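Local coordinates for probable ATP-dependent kinase TDA10 (PDB 1ODF), which probably acts as an ATP-dependent kinase whose substrate is not yet known, with a fold closely resembling that of bacterial pantothenate kinase, at residues R261-L273 and N278-E290. Residues are numbered along the deposited sequence; the frame is centred on the assembly and turned at random.
Sequences RSESLGSIATLTL and NRNVYSTKTRCIE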
loop_
_atom_site.group_PDB
_atom_site.type_symbol
_atom_site.label_atom_id
_atom_site.label_comp_id
_atom_site.label_asym_id
_atom_site.label_seq_id
_atom_site.Cartn_x
_atom_site.Cartn_y
_atom_site.Cartn_z
ATOM N N ARG A 261 12.473 -6.237 -8.012
ATOM C CA ARG A 261 13.610 -7.123 -8.266
ATOM C C ARG A 261 14.248 -7.638 -6.979
ATOM O O ARG A 261 14.706 -8.774 -6.923
ATOM C CB ARG A 261 14.658 -6.388 -9.122
ATOM C CG ARG A 261 15.594 -7.304 -9.923
ATOM C CD ARG A 261 16.513 -6.496 -10.846
ATOM N NE ARG A 261 15.772 -5.754 -11.876
ATOM C CZ ARG A 261 15.245 -6.302 -12.971
ATOM N NH1 ARG A 261 15.378 -7.605 -13.199
ATOM N NH2 ARG A 261 14.575 -5.551 -13.834
ATOM N N SER A 262 14.258 -6.800 -5.947
ATOM C CA SER A 262 14.839 -7.150 -4.656
ATOM C C SER A 262 14.105 -8.291 -3.953
ATOM O O SER A 262 14.698 -9.009 -3.148
ATOM C CB SER A 262 14.844 -5.934 -3.736
ATOM O OG SER A 262 13.570 -5.761 -3.126
ATOM N N GLU A 263 12.813 -8.447 -4.239
ATOM C CA GLU A 263 12.019 -9.509 -3.628
ATOM C C GLU A 263 12.166 -9.519 -2.104
ATOM O O GLU A 263 12.455 -10.558 -1.497
ATOM C CB GLU A 263 12.453 -10.867 -4.173
ATOM C CG GLU A 263 12.132 -11.103 -5.631
ATOM C CD GLU A 263 12.561 -12.485 -6.078
ATOM O OE1 GLU A 263 13.765 -12.688 -6.343
ATOM O OE2 GLU A 263 11.698 -13.384 -6.146
ATOM N N SER A 264 11.966 -8.371 -1.478
ATOM C CA SER A 264 12.115 -8.337 -0.039
ATOM C C SER A 264 11.094 -7.487 0.699
ATOM O O SER A 264 11.386 -6.970 1.774
ATOM C CB SER A 264 13.531 -7.887 0.329
ATOM O OG SER A 264 13.753 -6.549 -0.061
ATOM N N LEU A 265 9.909 -7.324 0.117
ATOM C CA LEU A 265 8.858 -6.573 0.787
ATOM C C LEU A 265 8.607 -7.318 2.105
ATOM O O LEU A 265 8.398 -6.710 3.151
ATOM C CB LEU A 265 7.579 -6.548 -0.059
ATOM C CG LEU A 265 6.328 -6.002 0.643
ATOM C CD1 LEU A 265 6.562 -4.561 1.087
ATOM C CD2 LEU A 265 5.130 -6.097 -0.290
ATOM N N GLY A 266 8.645 -8.647 2.033
ATOM C CA GLY A 266 8.447 -9.466 3.215
ATOM C C GLY A 266 9.787 -9.845 3.826
ATOM O O GLY A 266 10.723 -10.212 3.104
ATOM N N SER A 267 9.891 -9.760 5.150
ATOM C CA SER A 267 11.134 -10.115 5.829
ATOM C C SER A 267 11.337 -11.635 5.889
ATOM O O SER A 267 12.466 -12.114 5.911
ATOM C CB SER A 267 11.165 -9.535 7.245
ATOM O OG SER A 267 10.351 -10.286 8.131
ATOM N N ILE A 268 10.250 -12.398 5.906
ATOM C CA ILE A 268 10.366 -13.851 5.962
ATOM C C ILE A 268 10.340 -14.463 4.568
ATOM O O ILE A 268 11.201 -15.267 4.221
ATOM C CB ILE A 268 9.234 -14.466 6.776
ATOM C CG1 ILE A 268 9.258 -13.902 8.202
ATOM C CG2 ILE A 268 9.362 -15.977 6.760
ATOM C CD1 ILE A 268 8.060 -14.276 9.032
ATOM N N ALA A 269 9.343 -14.089 3.775
ATOM C CA ALA A 269 9.222 -14.596 2.412
ATOM C C ALA A 269 8.387 -13.614 1.599
ATOM O O ALA A 269 7.620 -12.819 2.156
ATOM C CB ALA A 269 8.571 -15.989 2.406
ATOM N N THR A 270 8.554 -13.663 0.283
ATOM C CA THR A 270 7.821 -12.784 -0.611
ATOM C C THR A 270 7.361 -13.516 -1.862
ATOM O O THR A 270 8.112 -14.291 -2.467
ATOM C CB THR A 270 8.670 -11.568 -1.058
ATOM O OG1 THR A 270 9.024 -10.772 0.083
ATOM C CG2 THR A 270 7.875 -10.693 -2.029
ATOM N N LEU A 271 6.107 -13.276 -2.227
ATOM C CA LEU A 271 5.526 -13.855 -3.424
ATOM C C LEU A 271 5.393 -12.725 -4.439
ATOM O O LEU A 271 4.759 -11.708 -4.153
ATOM C CB LEU A 271 4.142 -14.443 -3.132
ATOM C CG LEU A 271 3.271 -14.782 -4.357
ATOM C CD1 LEU A 271 3.882 -15.932 -5.124
ATOM C CD2 LEU A 271 1.852 -15.145 -3.907
ATOM N N THR A 272 6.003 -12.889 -5.610
ATOM C CA THR A 272 5.904 -11.870 -6.651
ATOM C C THR A 272 5.085 -12.428 -7.815
ATOM O O THR A 272 5.337 -13.533 -8.305
ATOM C CB THR A 272 7.299 -11.414 -7.177
ATOM O OG1 THR A 272 8.061 -10.826 -6.110
ATOM C CG2 THR A 272 7.131 -10.379 -8.285
ATOM N N LEU A 273 4.090 -11.656 -8.238
ATOM C CA LEU A 273 3.213 -12.054 -9.328
ATOM C C LEU A 273 3.273 -11.047 -10.464
ATOM O O LEU A 273 3.085 -9.842 -10.253
ATOM C CB LEU A 273 1.765 -12.150 -8.846
ATOM C CG LEU A 273 1.380 -13.072 -7.689
ATOM C CD1 LEU A 273 -0.116 -12.966 -7.464
ATOM C CD2 LEU A 273 1.761 -14.503 -8.002
ATOM N N ASN A 278 -4.900 -7.672 -18.796
ATOM C CA ASN A 278 -6.129 -8.317 -18.330
ATOM C C ASN A 278 -5.998 -8.896 -16.929
ATOM O O ASN A 278 -6.811 -9.728 -16.519
ATOM C CB ASN A 278 -6.550 -9.439 -19.283
ATOM C CG ASN A 278 -7.192 -8.920 -20.552
ATOM O OD1 ASN A 278 -7.716 -9.696 -21.352
ATOM N ND2 ASN A 278 -7.156 -7.603 -20.746
ATOM N N ARG A 279 -4.981 -8.450 -16.198
ATOM C CA ARG A 279 -4.729 -8.930 -14.844
ATOM C C ARG A 279 -4.434 -10.425 -14.858
ATOM O O ARG A 279 -4.658 -11.111 -13.862
ATOM C CB ARG A 279 -5.930 -8.664 -13.929
ATOM C CG ARG A 279 -6.688 -7.387 -14.239
ATOM C CD ARG A 279 -5.817 -6.150 -14.122
ATOM N NE ARG A 279 -6.470 -4.979 -14.706
ATOM C CZ ARG A 279 -7.656 -4.506 -14.326
ATOM N NH1 ARG A 279 -8.339 -5.100 -13.353
ATOM N NH2 ARG A 279 -8.166 -3.441 -14.931
ATOM N N ASN A 280 -3.946 -10.926 -15.990
ATOM C CA ASN A 280 -3.603 -12.341 -16.122
ATOM C C ASN A 280 -2.150 -12.577 -15.706
ATOM O O ASN A 280 -1.255 -11.823 -16.089
ATOM C CB ASN A 280 -3.787 -12.817 -17.570
ATOM C CG ASN A 280 -5.247 -13.003 -17.952
ATOM O OD1 ASN A 280 -5.983 -13.760 -17.310
ATOM N ND2 ASN A 280 -5.670 -12.319 -19.014
ATOM N N VAL A 281 -1.928 -13.639 -14.935
ATOM C CA VAL A 281 -0.595 -13.989 -14.455
ATOM C C VAL A 281 0.261 -14.678 -15.519
ATOM O O VAL A 281 -0.119 -15.720 -16.052
ATOM C CB VAL A 281 -0.679 -14.938 -13.245
ATOM C CG1 VAL A 281 0.720 -15.309 -12.774
ATOM C CG2 VAL A 281 -1.474 -14.287 -12.127
ATOM N N TYR A 282 1.418 -14.097 -15.823
ATOM C CA TYR A 282 2.319 -14.688 -16.802
ATOM C C TYR A 282 3.538 -15.315 -16.115
ATOM O O TYR A 282 4.224 -16.161 -16.700
ATOM C CB TYR A 282 2.750 -13.641 -17.838
ATOM C CG TYR A 282 3.374 -12.387 -17.262
ATOM C CD1 TYR A 282 4.710 -12.369 -16.848
ATOM C CD2 TYR A 282 2.627 -11.209 -17.138
ATOM C CE1 TYR A 282 5.290 -11.202 -16.327
ATOM C CE2 TYR A 282 3.189 -10.047 -16.621
ATOM C CZ TYR A 282 4.520 -10.045 -16.217
ATOM O OH TYR A 282 5.072 -8.887 -15.709
ATOM N N SER A 283 3.803 -14.908 -14.873
ATOM C CA SER A 283 4.927 -15.464 -14.120
ATOM C C SER A 283 4.770 -15.300 -12.611
ATOM O O SER A 283 4.134 -14.358 -12.123
ATOM C CB SER A 283 6.261 -14.839 -14.557
ATOM O OG SER A 283 6.597 -13.710 -13.766
ATOM N N THR A 284 5.376 -16.230 -11.883
ATOM C CA THR A 284 5.330 -16.238 -10.435
ATOM C C THR A 284 6.690 -16.592 -9.853
ATOM O O THR A 284 7.467 -17.321 -10.470
ATOM C CB THR A 284 4.279 -17.249 -9.945
ATOM O OG1 THR A 284 2.973 -16.679 -10.104
ATOM C CG2 THR A 284 4.494 -17.602 -8.496
ATOM N N LYS A 285 6.976 -16.061 -8.668
ATOM C CA LYS A 285 8.230 -16.343 -7.988
ATOM C C LYS A 285 8.100 -16.144 -6.473
ATOM O O LYS A 285 7.550 -15.142 -5.994
ATOM C CB LYS A 285 9.345 -15.453 -8.546
ATOM C CG LYS A 285 10.752 -15.900 -8.174
ATOM C CD LYS A 285 11.801 -15.090 -8.931
ATOM C CE LYS A 285 13.222 -15.614 -8.674
ATOM N NZ LYS A 285 13.642 -15.496 -7.241
ATOM N N THR A 286 8.600 -17.120 -5.725
ATOM C CA THR A 286 8.565 -17.072 -4.275
ATOM C C THR A 286 9.976 -17.078 -3.726
ATOM O O THR A 286 10.717 -18.041 -3.908
ATOM C CB THR A 286 7.809 -18.268 -3.692
ATOM O OG1 THR A 286 6.421 -18.145 -4.016
ATOM C CG2 THR A 286 7.965 -18.318 -2.175
ATOM N N ARG A 287 10.345 -15.993 -3.061
ATOM C CA ARG A 287 11.666 -15.891 -2.475
ATOM C C ARG A 287 11.549 -16.003 -0.964
ATOM O O ARG A 287 10.822 -15.239 -0.331
ATOM C CB ARG A 287 12.318 -14.551 -2.825
ATOM C CG ARG A 287 13.769 -14.461 -2.369
ATOM C CD ARG A 287 14.166 -13.046 -1.992
ATOM N NE ARG A 287 15.512 -13.002 -1.419
ATOM C CZ ARG A 287 16.002 -11.983 -0.713
ATOM N NH1 ARG A 287 17.240 -12.042 -0.236
ATOM N NH2 ARG A 287 15.256 -10.911 -0.471
ATOM N N CYS A 288 12.252 -16.970 -0.385
ATOM C CA CYS A 288 12.236 -17.140 1.062
ATOM C C CYS A 288 13.617 -16.769 1.597
ATOM O O CYS A 288 14.523 -17.604 1.635
ATOM C CB CYS A 288 11.901 -18.577 1.437
ATOM S SG CYS A 288 11.808 -18.795 3.215
ATOM N N ILE A 289 13.758 -15.510 2.008
ATOM C CA ILE A 289 15.016 -14.958 2.509
ATOM C C ILE A 289 15.969 -15.908 3.242
ATOM O O ILE A 289 15.770 -16.266 4.408
ATOM C CB ILE A 289 14.751 -13.708 3.377
ATOM C CG1 ILE A 289 14.074 -12.634 2.517
ATOM C CG2 ILE A 289 16.059 -13.182 3.961
ATOM C CD1 ILE A 289 13.866 -11.307 3.212
ATOM N N GLU A 290 17.022 -16.291 2.525
ATOM C CA GLU A 290 18.059 -17.191 3.017
ATOM C C GLU A 290 19.066 -16.463 3.913
ATOM O O GLU A 290 19.789 -15.567 3.465
ATOM C CB GLU A 290 18.782 -17.833 1.824
ATOM C CG GLU A 290 18.379 -17.258 0.453
ATOM C CD GLU A 290 18.820 -15.806 0.235
ATOM O OE1 GLU A 290 18.440 -14.919 1.030
ATOM O OE2 GLU A 290 19.548 -15.550 -0.747
#
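R287 reaches from the edge strand 281-287 to the residues that leave helix 249-262, and its NH2 donates an almost straight hydrogen bond (174°) to E263 O at 3.0 Å. The acceptor lies in the guanidinium plane, yet the nitrogen stands well above the carbonyl plane of E263. With CG anti to the backbone N (chi1 -173°), the arginine chain crosses the glutamate obliquely, its CD 3.5 Å from E263 CB, while I289 CG1 covers one guanidinium face near the rim. Its NH1 also makes a weak salt bridge to E290, whose side chain is poorly ordered. With an alanine here, E263 O would probably lose this donor and I289 the flat group it packs on.

E263, the first residue past the helix, has positive phi and directs its side chain at the strand. This side chain, extended beyond CG, crosses that of K285 at about a right angle; K285 NZ meets the syn lone pair of E263 OE1 at 3.0 Å and bonds weakly to OE2. A long, flexible lysine suits this site, because its methylenes lie against OE2 before the chain bends at chi4 to bring NZ back.

E263, K285 and R287 gather on one side of an antiparallel hairpin, in which T270 pairs with R287 and T272 with K285 as hydrogen-bonded pairs. On the other face L271 CD1 touches T284 CG2 at 3.8 Å, and L273 CD2 lies 3.3 Å from T284 OG1, a buried hydroxyl without a polar partner. Beta-branched threonine suits an extended strand, and the T284 methyl adds to the leucine surface.

Antiparallel strand 281-287 closes one edge of the otherwise parallel sheet of this P-loop kinase-like fold, while L271 and L273 bond through their backbones to parallel strand 204-211 and pack on helix 8-24; T272 faces helix 249-262 through V260.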